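Local coordinates for protein xenavidin (Xenopus tropicalis, PDB 2UYW) that binds biotin in a deep pocket at one end of its beta-barrel, as a tetrameric avidin-family protein from a frog, at residues T94-R99 against G115-T120; T32-T37 against I46-L51; F71-T76 against R99-K104. All coordinates share one frame; numbering follows the deposited sequence.

Contact 1 of 3, residues T94-R99 against G115-T120. With BTN (biotin), chain C; FMT (formic acid), chain D.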
loop_
_atom_site.group_PDB
_atom_site.type_symbol
_atom_site.label_atom_id
_atom_site.label_comp_id
_atom_site.label_asym_id
_atom_site.label_seq_id
_atom_site.Cartn_x
_atom_site.Cartn_y
_atom_site.Cartn_z
ATOM N N THR A 94 -7.897 -9.082 4.540
ATOM C CA THR A 94 -7.664 -8.445 3.232
ATOM C C THR A 94 -6.945 -7.077 3.310
ATOM O O THR A 94 -6.981 -6.389 4.357
ATOM C CB THR A 94 -8.980 -8.249 2.432
ATOM O OG1 THR A 94 -9.707 -7.130 2.945
ATOM C CG2 THR A 94 -9.885 -9.518 2.565
ATOM N N MET A 95 -6.302 -6.728 2.193
ATOM C CA MET A 95 -5.828 -5.379 1.931
ATOM C C MET A 95 -6.479 -4.958 0.619
ATOM O O MET A 95 -6.740 -5.813 -0.251
ATOM C CB MET A 95 -4.305 -5.343 1.792
ATOM C CG MET A 95 -3.554 -5.754 3.044
ATOM S SD MET A 95 -3.680 -4.491 4.327
ATOM C CE MET A 95 -2.859 -3.081 3.644
ATOM N N TRP A 96 -6.707 -3.659 0.446
ATOM C CA TRP A 96 -7.406 -3.145 -0.738
ATOM C C TRP A 96 -6.684 -1.903 -1.284
ATOM O O TRP A 96 -5.976 -1.193 -0.530
ATOM C CB TRP A 96 -8.897 -2.830 -0.447
ATOM C CG TRP A 96 -9.212 -1.903 0.740
ATOM C CD1 TRP A 96 -9.654 -2.270 1.995
ATOM C CD2 TRP A 96 -9.173 -0.463 0.740
ATOM N NE1 TRP A 96 -9.847 -1.147 2.783
ATOM C CE2 TRP A 96 -9.577 -0.031 2.039
ATOM C CE3 TRP A 96 -8.806 0.501 -0.214
ATOM C CZ2 TRP A 96 -9.638 1.328 2.406
ATOM C CZ3 TRP A 96 -8.865 1.875 0.157
ATOM C CH2 TRP A 96 -9.295 2.263 1.449
ATOM N N LEU A 97 -6.857 -1.688 -2.573
ATOM C CA LEU A 97 -6.458 -0.454 -3.290
ATOM C C LEU A 97 -7.720 0.117 -3.927
ATOM O O LEU A 97 -8.442 -0.596 -4.648
ATOM C CB LEU A 97 -5.449 -0.773 -4.407
ATOM C CG LEU A 97 -4.108 -1.296 -3.897
ATOM C CD1 LEU A 97 -3.294 -1.708 -5.100
ATOM C CD2 LEU A 97 -3.341 -0.211 -3.039
ATOM N N LEU A 98 -7.979 1.403 -3.683
ATOM C CA LEU A 98 -9.131 2.090 -4.256
ATOM C C LEU A 98 -8.585 3.145 -5.228
ATOM O O LEU A 98 -7.929 4.131 -4.807
ATOM C CB LEU A 98 -9.991 2.718 -3.136
ATOM C CG LEU A 98 -11.017 3.811 -3.466
ATOM C CD1 LEU A 98 -11.898 3.498 -4.635
ATOM C CD2 LEU A 98 -11.859 4.142 -2.191
ATOM N N ARG A 99 -8.835 2.910 -6.515
ATOM C CA ARG A 99 -8.432 3.838 -7.584
ATOM C C ARG A 99 -9.541 4.809 -7.879
ATOM O O ARG A 99 -10.651 4.414 -8.250
ATOM C CB ARG A 99 -8.108 3.079 -8.887
ATOM C CG ARG A 99 -7.815 4.042 -10.055
ATOM C CD ARG A 99 -6.406 4.656 -9.826
ATOM N NE ARG A 99 -6.239 5.891 -10.578
ATOM C CZ ARG A 99 -5.066 6.353 -10.998
ATOM N NH1 ARG A 99 -3.939 5.656 -10.822
ATOM N NH2 ARG A 99 -5.012 7.520 -11.622
ATOM N N GLY A 115 -6.024 0.409 2.194
ATOM C CA GLY A 115 -6.502 0.076 3.544
ATOM C C GLY A 115 -6.561 -1.432 3.769
ATOM O O GLY A 115 -6.198 -2.210 2.876
ATOM N N ALA A 116 -6.969 -1.822 4.980
ATOM C CA ALA A 116 -7.273 -3.220 5.305
ATOM C C ALA A 116 -8.772 -3.395 5.543
ATOM O O ALA A 116 -9.448 -2.484 6.020
ATOM C CB ALA A 116 -6.500 -3.667 6.537
ATOM N N ASN A 117 -9.287 -4.582 5.245
ATOM C CA ASN A 117 -10.650 -4.933 5.634
ATOM C C ASN A 117 -10.607 -6.340 6.204
ATOM O O ASN A 117 -9.823 -7.171 5.749
ATOM C CB ASN A 117 -11.608 -4.967 4.427
ATOM C CG ASN A 117 -12.161 -3.590 4.026
ATOM O OD1 ASN A 117 -12.781 -3.486 2.968
ATOM N ND2 ASN A 117 -11.974 -2.552 4.871
ATOM N N THR A 118 -11.460 -6.597 7.186
ATOM C CA THR A 118 -11.603 -7.924 7.772
ATOM C C THR A 118 -13.067 -8.351 7.612
ATOM O O THR A 118 -13.958 -7.661 8.104
ATOM C CB THR A 118 -11.159 -7.904 9.261
ATOM O OG1 THR A 118 -9.823 -7.380 9.358
ATOM C CG2 THR A 118 -11.194 -9.290 9.860
ATOM N N PHE A 119 -13.295 -9.466 6.911
ATOM C CA PHE A 119 -14.642 -10.003 6.644
ATOM C C PHE A 119 -14.910 -11.249 7.465
ATOM O O PHE A 119 -14.052 -12.116 7.602
ATOM C CB PHE A 119 -14.814 -10.389 5.163
ATOM C CG PHE A 119 -14.730 -9.228 4.213
ATOM C CD1 PHE A 119 -15.878 -8.529 3.843
ATOM C CD2 PHE A 119 -13.490 -8.839 3.679
ATOM C CE1 PHE A 119 -15.814 -7.456 2.956
ATOM C CE2 PHE A 119 -13.393 -7.741 2.805
ATOM C CZ PHE A 119 -14.550 -7.048 2.430
ATOM N N THR A 120 -16.131 -11.338 7.975
ATOM C CA THR A 120 -16.591 -12.543 8.653
ATOM C C THR A 120 -17.982 -12.863 8.123
ATOM O O THR A 120 -18.627 -11.996 7.533
ATOM C CB THR A 120 -16.684 -12.356 10.187
ATOM O OG1 THR A 120 -17.451 -11.178 10.486
ATOM C CG2 THR A 120 -15.287 -12.262 10.850
HETATM C C11 BTN C . -16.435 5.307 -4.367
HETATM O O11 BTN C . -16.119 5.934 -5.412
HETATM O O12 BTN C . -16.688 5.965 -3.321
HETATM C C10 BTN C . -16.555 3.797 -4.387
HETATM C C9 BTN C . -16.810 3.120 -3.044
HETATM C C8 BTN C . -15.493 2.772 -2.321
HETATM C C7 BTN C . -15.725 2.106 -0.976
HETATM C C2 BTN C . -14.457 1.593 -0.284
HETATM S S1 BTN C . -13.729 0.261 -1.049
HETATM C C6 BTN C . -12.642 0.032 0.379
HETATM C C5 BTN C . -13.515 0.313 1.601
HETATM N N1 BTN C . -14.110 -0.918 2.042
HETATM C C3 BTN C . -15.444 -0.865 1.925
HETATM O O3 BTN C . -16.251 -1.948 2.274
HETATM N N2 BTN C . -15.848 0.284 1.416
HETATM C C4 BTN C . -14.697 1.169 1.177
HETATM C C FMT D . -13.153 -3.361 7.811
HETATM O O1 FMT D . -12.092 -2.790 8.083
HETATM O O2 FMT D . -13.204 -4.571 7.923
HETATM O O HOH W 1 -11.045 0.137 5.376
#

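Contact 2 of 3, residues T32-T37 against I46-L51. With BTN (biotin), chain C.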
loop_
_atom_site.group_PDB
_atom_site.type_symbol
_atom_site.label_atom_id
_atom_site.label_comp_id
_atom_site.label_asym_id
_atom_site.label_seq_id
_atom_site.Cartn_x
_atom_site.Cartn_y
_atom_site.Cartn_z
ATOM N N THR A 32 -17.871 -14.876 -9.092
ATOM C CA THR A 32 -18.464 -13.552 -9.257
ATOM C C THR A 32 -19.337 -13.291 -8.047
ATOM O O THR A 32 -19.532 -14.185 -7.211
ATOM C CB THR A 32 -19.314 -13.485 -10.528
ATOM O OG1 THR A 32 -20.318 -14.497 -10.472
ATOM C CG2 THR A 32 -18.446 -13.745 -11.737
ATOM N N GLY A 33 -19.871 -12.082 -7.959
ATOM C CA GLY A 33 -20.727 -11.722 -6.846
ATOM C C GLY A 33 -21.100 -10.256 -6.887
ATOM O O GLY A 33 -21.054 -9.631 -7.958
ATOM N N THR A 34 -21.503 -9.741 -5.726
ATOM C CA THR A 34 -21.979 -8.365 -5.583
ATOM C C THR A 34 -21.427 -7.738 -4.307
ATOM O O THR A 34 -21.171 -8.419 -3.301
ATOM C CB THR A 34 -23.555 -8.220 -5.598
ATOM O OG1 THR A 34 -24.144 -8.922 -4.496
ATOM C CG2 THR A 34 -24.152 -8.720 -6.906
ATOM N N TYR A 35 -21.263 -6.428 -4.349
ATOM C CA TYR A 35 -20.733 -5.716 -3.199
ATOM C C TYR A 35 -21.637 -4.536 -2.887
ATOM O O TYR A 35 -22.011 -3.789 -3.790
ATOM C CB TYR A 35 -19.311 -5.223 -3.516
ATOM C CG TYR A 35 -18.494 -4.966 -2.279
ATOM C CD1 TYR A 35 -17.602 -5.927 -1.810
ATOM C CD2 TYR A 35 -18.599 -3.761 -1.575
ATOM C CE1 TYR A 35 -16.823 -5.690 -0.675
ATOM C CE2 TYR A 35 -17.848 -3.527 -0.442
ATOM C CZ TYR A 35 -16.969 -4.500 0.007
ATOM O OH TYR A 35 -16.186 -4.285 1.112
ATOM N N PHE A 36 -22.016 -4.380 -1.620
ATOM C CA PHE A 36 -22.819 -3.237 -1.221
ATOM C C PHE A 36 -22.072 -2.508 -0.118
ATOM O O PHE A 36 -22.110 -2.912 1.035
ATOM C CB PHE A 36 -24.216 -3.660 -0.751
ATOM C CG PHE A 36 -25.197 -2.508 -0.642
ATOM C CD1 PHE A 36 -25.498 -1.713 -1.758
ATOM C CD2 PHE A 36 -25.835 -2.228 0.557
ATOM C CE1 PHE A 36 -26.414 -0.644 -1.668
ATOM C CE2 PHE A 36 -26.777 -1.176 0.651
ATOM C CZ PHE A 36 -27.054 -0.383 -0.470
ATOM N N THR A 37 -21.371 -1.447 -0.490
ATOM C CA THR A 37 -20.559 -0.712 0.466
ATOM C C THR A 37 -21.446 0.148 1.385
ATOM O O THR A 37 -22.448 0.717 0.950
ATOM C CB THR A 37 -19.502 0.152 -0.228
ATOM O OG1 THR A 37 -18.703 0.786 0.775
ATOM C CG2 THR A 37 -20.135 1.220 -1.157
ATOM N N ILE A 46 -25.196 5.306 -3.088
ATOM C CA ILE A 46 -24.589 3.988 -3.240
ATOM C C ILE A 46 -25.554 2.998 -3.911
ATOM O O ILE A 46 -26.722 2.906 -3.527
ATOM C CB ILE A 46 -24.112 3.472 -1.870
ATOM C CG1 ILE A 46 -22.922 4.346 -1.402
ATOM C CG2 ILE A 46 -23.712 1.999 -1.955
ATOM C CD1 ILE A 46 -22.670 4.365 0.112
ATOM N N ARG A 47 -25.041 2.302 -4.925
ATOM C CA ARG A 47 -25.764 1.236 -5.605
ATOM C C ARG A 47 -24.977 -0.070 -5.521
ATOM O O ARG A 47 -23.734 -0.071 -5.462
ATOM C CB ARG A 47 -26.028 1.604 -7.077
ATOM C CG ARG A 47 -26.763 2.928 -7.305
ATOM C CD ARG A 47 -28.248 2.860 -6.936
ATOM N NE ARG A 47 -28.902 4.173 -6.998
ATOM C CZ ARG A 47 -30.044 4.473 -6.378
ATOM N NH1 ARG A 47 -30.679 3.554 -5.646
ATOM N NH2 ARG A 47 -30.568 5.697 -6.491
ATOM N N ILE A 48 -25.712 -1.183 -5.518
ATOM C CA ILE A 48 -25.101 -2.516 -5.572
ATOM C C ILE A 48 -24.188 -2.604 -6.801
ATOM O O ILE A 48 -24.535 -2.098 -7.876
ATOM C CB ILE A 48 -26.189 -3.644 -5.580
ATOM C CG1 ILE A 48 -25.535 -5.030 -5.486
ATOM C CG2 ILE A 48 -26.987 -3.574 -6.839
ATOM C CD1 ILE A 48 -25.105 -5.432 -4.065
ATOM N N SER A 49 -23.016 -3.217 -6.615
ATOM C CA SER A 49 -21.988 -3.246 -7.659
ATOM C C SER A 49 -21.455 -4.660 -7.879
ATOM O O SER A 49 -21.289 -5.421 -6.919
ATOM C CB SER A 49 -20.837 -2.289 -7.281
ATOM O OG SER A 49 -21.320 -0.956 -7.181
ATOM N N PRO A 50 -21.130 -5.008 -9.142
ATOM C CA PRO A 50 -20.654 -6.360 -9.457
ATOM C C PRO A 50 -19.190 -6.595 -9.099
ATOM O O PRO A 50 -18.406 -5.650 -9.078
ATOM C CB PRO A 50 -20.831 -6.435 -10.973
ATOM C CG PRO A 50 -20.550 -5.014 -11.420
ATOM C CD PRO A 50 -21.206 -4.155 -10.353
ATOM N N LEU A 51 -18.831 -7.852 -8.833
ATOM C CA LEU A 51 -17.402 -8.177 -8.632
ATOM C C LEU A 51 -17.036 -9.463 -9.360
ATOM O O LEU A 51 -17.910 -10.273 -9.715
ATOM C CB LEU A 51 -17.039 -8.284 -7.142
ATOM C CG LEU A 51 -17.679 -9.451 -6.358
ATOM C CD1 LEU A 51 -16.786 -10.710 -6.385
ATOM C CD2 LEU A 51 -17.969 -9.051 -4.901
HETATM C C11 BTN C . -16.435 5.307 -4.367
HETATM O O11 BTN C . -16.119 5.934 -5.412
HETATM O O12 BTN C . -16.688 5.965 -3.321
HETATM C C10 BTN C . -16.555 3.797 -4.387
HETATM C C9 BTN C . -16.810 3.120 -3.044
HETATM C C8 BTN C . -15.493 2.772 -2.321
HETATM C C7 BTN C . -15.725 2.106 -0.976
HETATM C C2 BTN C . -14.457 1.593 -0.284
HETATM S S1 BTN C . -13.729 0.261 -1.049
HETATM C C6 BTN C . -12.642 0.032 0.379
HETATM C C5 BTN C . -13.515 0.313 1.601
HETATM N N1 BTN C . -14.110 -0.918 2.042
HETATM C C3 BTN C . -15.444 -0.865 1.925
HETATM O O3 BTN C . -16.251 -1.948 2.274
HETATM N N2 BTN C . -15.848 0.284 1.416
HETATM C C4 BTN C . -14.697 1.169 1.177
HETATM O O HOH W 2 -21.921 -0.961 -3.539
#

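Contact 3 of 3, residues F71-T76 against R99-K104. With BTN (biotin), chain C.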
loop_
_atom_site.group_PDB
_atom_site.type_symbol
_atom_site.label_atom_id
_atom_site.label_comp_id
_atom_site.label_asym_id
_atom_site.label_seq_id
_atom_site.Cartn_x
_atom_site.Cartn_y
_atom_site.Cartn_z
ATOM N N PHE A 71 -21.785 3.435 -9.238
ATOM C CA PHE A 71 -22.250 4.784 -8.897
ATOM C C PHE A 71 -21.134 5.835 -8.921
ATOM O O PHE A 71 -21.382 7.013 -8.622
ATOM C CB PHE A 71 -22.941 4.781 -7.524
ATOM C CG PHE A 71 -22.061 4.295 -6.402
ATOM C CD1 PHE A 71 -21.315 5.191 -5.645
ATOM C CD2 PHE A 71 -21.979 2.940 -6.110
ATOM C CE1 PHE A 71 -20.479 4.743 -4.622
ATOM C CE2 PHE A 71 -21.139 2.474 -5.090
ATOM C CZ PHE A 71 -20.387 3.379 -4.342
ATOM N N SER A 72 -19.928 5.384 -9.282
ATOM C CA SER A 72 -18.776 6.269 -9.391
ATOM C C SER A 72 -17.802 5.758 -10.445
ATOM O O SER A 72 -17.971 4.662 -10.982
ATOM C CB SER A 72 -18.047 6.373 -8.051
ATOM O OG SER A 72 -17.228 5.230 -7.874
ATOM N N ASP A 73 -16.777 6.565 -10.743
ATOM C CA ASP A 73 -15.774 6.168 -11.743
ATOM C C ASP A 73 -14.603 5.442 -11.102
ATOM O O ASP A 73 -13.575 5.219 -11.761
ATOM C CB ASP A 73 -15.230 7.380 -12.487
ATOM C CG ASP A 73 -16.249 8.033 -13.394
ATOM O OD1 ASP A 73 -17.262 7.385 -13.788
ATOM O OD2 ASP A 73 -16.032 9.228 -13.704
ATOM N N SER A 74 -14.762 5.052 -9.839
ATOM C CA SER A 74 -13.694 4.371 -9.106
ATOM C C SER A 74 -13.696 2.858 -9.351
ATOM O O SER A 74 -14.672 2.279 -9.899
ATOM C CB SER A 74 -13.871 4.603 -7.601
ATOM O OG SER A 74 -13.955 5.970 -7.307
ATOM N N ILE A 75 -12.593 2.225 -8.951
ATOM C CA ILE A 75 -12.445 0.762 -8.911
ATOM C C ILE A 75 -11.740 0.417 -7.606
ATOM O O ILE A 75 -10.783 1.109 -7.229
ATOM C CB ILE A 75 -11.526 0.229 -10.088
ATOM C CG1 ILE A 75 -12.116 0.568 -11.454
ATOM C CG2 ILE A 75 -11.223 -1.263 -9.913
ATOM C CD1 ILE A 75 -13.346 -0.276 -11.847
ATOM N N THR A 76 -12.177 -0.647 -6.940
ATOM C CA THR A 76 -11.402 -1.187 -5.814
ATOM C C THR A 76 -11.037 -2.622 -6.070
ATOM O O THR A 76 -11.849 -3.390 -6.621
ATOM C CB THR A 76 -12.176 -1.063 -4.501
ATOM O OG1 THR A 76 -12.548 0.312 -4.304
ATOM C CG2 THR A 76 -11.321 -1.535 -3.295
ATOM N N ARG A 99 -8.835 2.910 -6.515
ATOM C CA ARG A 99 -8.432 3.838 -7.584
ATOM C C ARG A 99 -9.541 4.809 -7.879
ATOM O O ARG A 99 -10.651 4.414 -8.250
ATOM C CB ARG A 99 -8.108 3.079 -8.887
ATOM C CG ARG A 99 -7.815 4.042 -10.055
ATOM C CD ARG A 99 -6.406 4.656 -9.826
ATOM N NE ARG A 99 -6.239 5.891 -10.578
ATOM C CZ ARG A 99 -5.066 6.353 -10.998
ATOM N NH1 ARG A 99 -3.939 5.656 -10.822
ATOM N NH2 ARG A 99 -5.012 7.520 -11.622
ATOM N N SER A 100 -9.236 6.093 -7.739
ATOM C CA SER A 100 -10.199 7.112 -8.124
ATOM C C SER A 100 -9.773 7.686 -9.466
ATOM O O SER A 100 -8.583 7.744 -9.803
ATOM C CB SER A 100 -10.345 8.199 -7.052
ATOM O OG SER A 100 -9.088 8.714 -6.672
ATOM N N SER A 101 -10.757 8.072 -10.255
ATOM C CA SER A 101 -10.480 8.585 -11.583
ATOM C C SER A 101 -9.941 10.017 -11.528
ATOM O O SER A 101 -10.588 10.920 -10.971
ATOM C CB SER A 101 -11.769 8.527 -12.404
ATOM O OG SER A 101 -11.614 9.211 -13.622
ATOM N N GLN A 102 -8.767 10.229 -12.117
ATOM C CA GLN A 102 -8.195 11.572 -12.214
ATOM C C GLN A 102 -8.412 12.195 -13.582
ATOM O O GLN A 102 -8.515 11.496 -14.600
ATOM C CB GLN A 102 -6.684 11.549 -11.897
ATOM C CG GLN A 102 -6.348 10.953 -10.533
ATOM C CD GLN A 102 -7.137 11.592 -9.407
ATOM O OE1 GLN A 102 -7.137 12.822 -9.251
ATOM N NE2 GLN A 102 -7.829 10.767 -8.621
ATOM N N GLU A 103 -8.481 13.519 -13.615
ATOM C CA GLU A 103 -8.718 14.207 -14.886
ATOM C C GLU A 103 -7.462 14.284 -15.759
ATOM O O GLU A 103 -7.563 14.325 -16.981
ATOM C CB GLU A 103 -9.353 15.605 -14.690
ATOM C CG GLU A 103 -8.855 16.351 -13.457
ATOM C CD GLU A 103 -9.002 17.880 -13.550
ATOM O OE1 GLU A 103 -9.944 18.379 -14.217
ATOM O OE2 GLU A 103 -8.159 18.594 -12.944
ATOM N N LYS A 104 -6.285 14.287 -15.148
ATOM C CA LYS A 104 -5.048 14.514 -15.900
ATOM C C LYS A 104 -3.961 13.578 -15.416
ATOM O O LYS A 104 -3.926 13.260 -14.238
ATOM C CB LYS A 104 -4.551 15.943 -15.673
ATOM C CG LYS A 104 -5.330 17.044 -16.358
ATOM C CD LYS A 104 -4.726 18.393 -15.978
ATOM C CE LYS A 104 -5.246 18.887 -14.631
ATOM N NZ LYS A 104 -4.441 18.437 -13.464
HETATM C C11 BTN C . -16.435 5.307 -4.367
HETATM O O11 BTN C . -16.119 5.934 -5.412
HETATM O O12 BTN C . -16.688 5.965 -3.321
HETATM C C10 BTN C . -16.555 3.797 -4.387
HETATM C C9 BTN C . -16.810 3.120 -3.044
HETATM C C8 BTN C . -15.493 2.772 -2.321
HETATM C C7 BTN C . -15.725 2.106 -0.976
HETATM C C2 BTN C . -14.457 1.593 -0.284
HETATM S S1 BTN C . -13.729 0.261 -1.049
HETATM C C6 BTN C . -12.642 0.032 0.379
HETATM C C5 BTN C . -13.515 0.313 1.601
HETATM N N1 BTN C . -14.110 -0.918 2.042
HETATM C C3 BTN C . -15.444 -0.865 1.925
HETATM O O3 BTN C . -16.251 -1.948 2.274
HETATM N N2 BTN C . -15.848 0.284 1.416
HETATM C C4 BTN C . -14.697 1.169 1.177
HETATM O O HOH W 3 -13.394 8.147 -9.191
#

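Contact 1 of 3, residues T94-R99 against G115-T120
Trp96 lies with its indole across Gly115, backbone against ring, while biotin covers the other side. From CB the side chain turns back over the neighbouring strand because CG sits between the backbone N and the carbonyl carbon (chi1 53°). CG then passes near Gly115 O, and CD1 reaches the amide carbon CG of Asn117. NE1 gives its hydrogen to a water 3.1 Å away, which in turn donates to Ala116 O. CD2, CE3 and CZ3 lie near Gly115 N, CD2 with biotin C6 on its other side. CE2 is sandwiched: Gly115 CA approaches from one face in a CH-pi contact, and biotin C6 comes to 3.5 Å of CE2 from the opposite face. CZ2 and CH2, at the far end, still lie over Gly115.

The two strands are antiparallel neighbours in the eight-stranded avidin barrel, and the side of the sheet that carries Thr94, Trp96 and Asn117 looks into the biotin pocket. Trp96 N bonds to Gly115 O at 2.9 Å, and Gly115 N returns the bond to Trp96 O. At the next hydrogen-bonded pair Asn117 O accepts twice, from Thr94 N at 3.0 Å and from Thr94 OG1 at 2.8 Å, the hydroxyl arriving from above the carbonyl plane. Thr94 CG2 packs on CD2 of Phe119. On the outer face, Met95 SD touches Ala116 CB at 3.7 Å, where both residues also meet their counterparts in a third subunit. Asn117 OD1 takes the hydrogen of biotin N1 at 3.0 Å in a nearly straight bond (171°), and a second one from Trp78 NE1.

Contact 2 of 3, residues T32-T37 against I46-L51
The hairpin connection between strands 30-36 and 49-55 of the avidin barrel begins here, with Tyr35 and Thr37 carrying its pocket side. Tyr35 N bonds to Ser49 O at 2.8 Å, and Ser49 N bonds back to Tyr35 O. Gly33 and Leu51 form the next hydrogen-bonded antiparallel pair, and Thr34 faces Pro50 between them. Beyond Ser49 the strands part, and a water bridges the opening: it donates to Tyr35 O and Arg47 O and accepts from Thr37 N.

Leu51 CG lies over the peptide of Gly33, 3.6 Å from Gly33 C; its CD1 approaches Gly33 N, and CD2 extends to Thr34 O and lies loosely beside the edge of the Tyr35 ring. Cut back to an alanine, the residue loses CG and both methyls, which would probably leave a gap over the Gly33 peptide and beside Tyr35. On the other face, Ile48 CD1 rests 3.5 Å from Thr34 CB and also meets Phe36 CB. Ile46 CG2 touches Phe36 CE1, at 3.8 Å, and Thr37 CG2; the Ile46 and Thr37 side chains cross at about a right angle.

With CG anti to the backbone N (chi1 -158°), the Tyr35 side chain leads away from Ser49 and into the barrel, where OH donates to biotin O3 at 2.6 Å, the oxygen lying in the ring plane. Thr37 OG1 accepts from biotin N2 at 3.0 Å, almost straight (174°), while also bonded to Val39 O. Hydroxyls gripping the ureido group in this way are a hallmark of the biotin site of avidins and streptavidin.

Contact 3 of 3, residues F71-T76 against R99-K104
Ile75 and Arg99 make the last pair between strands 75-84 and 90-99 at the end of the avidin barrel where biotin's carboxylate emerges. Two backbone hydrogen bonds close the pair: Arg99 N reaches Ile75 O at 2.7 Å, and Ile75 N answers to Arg99 O. Ser74 CA adds a CA-H...O contact to the same Arg99 O. Past this pair the two segments are bridged by a water, which accepts from Ser101 N and donates to Ser74 OG.

Apolar contact is slight: Asp73 CB and Ser101 CB meet at 3.6 Å, methylene to methylene. Phe71 CZ lies 3.8 Å from biotin C9, against the valeryl chain.

Among the side-chain hydrogen bonds, Arg99 NE donates to Ser100 O at 3.1 Å from above the carbonyl plane. The Arg99 chain starts extended, with CG anti to the backbone N (chi1 175°), and bends at chi2 to bring NE back to that carbonyl. Its NH2 bonds to Asn108 OD1 and to Gln81 OE1 of the second subunit, carrying the loop into the subunit interface. Within 71-76, Ser72 OG, in one of the residue's two conformers, accepts from Ser74 N, an ST turn that draws the two serines together.

Biotin is held by the hydroxyls at a single carboxylate oxygen. In that same conformer Ser72 OG donates to O11 at 2.8 Å; Ser74 OG, which also receives the water's hydrogen, donates to the same O11 from 2.9 Å.

Following the chain from the N terminus, contact 2 comes first: strand 30-36 and strand 49-55 are brought side by side, closing the loop between them. Contact 3 opens after it, when 71-76 enters strand 75-84, and contact 1 opens with 94-99 on strand 90-99. Contact 3 closes at 99-104 before 115-120 closes contact 1, so these two cross, sharing Arg99. Contact 2 stands in series before both. Strand 90-99 thus lies between its partners, 75-84 and 112-121. Across the barrel interior, Phe119 CZ meets Tyr35 OH at 3.5 Å, while Phe71 packs against Thr37 and Ile46. All three contacts touch the same biotin.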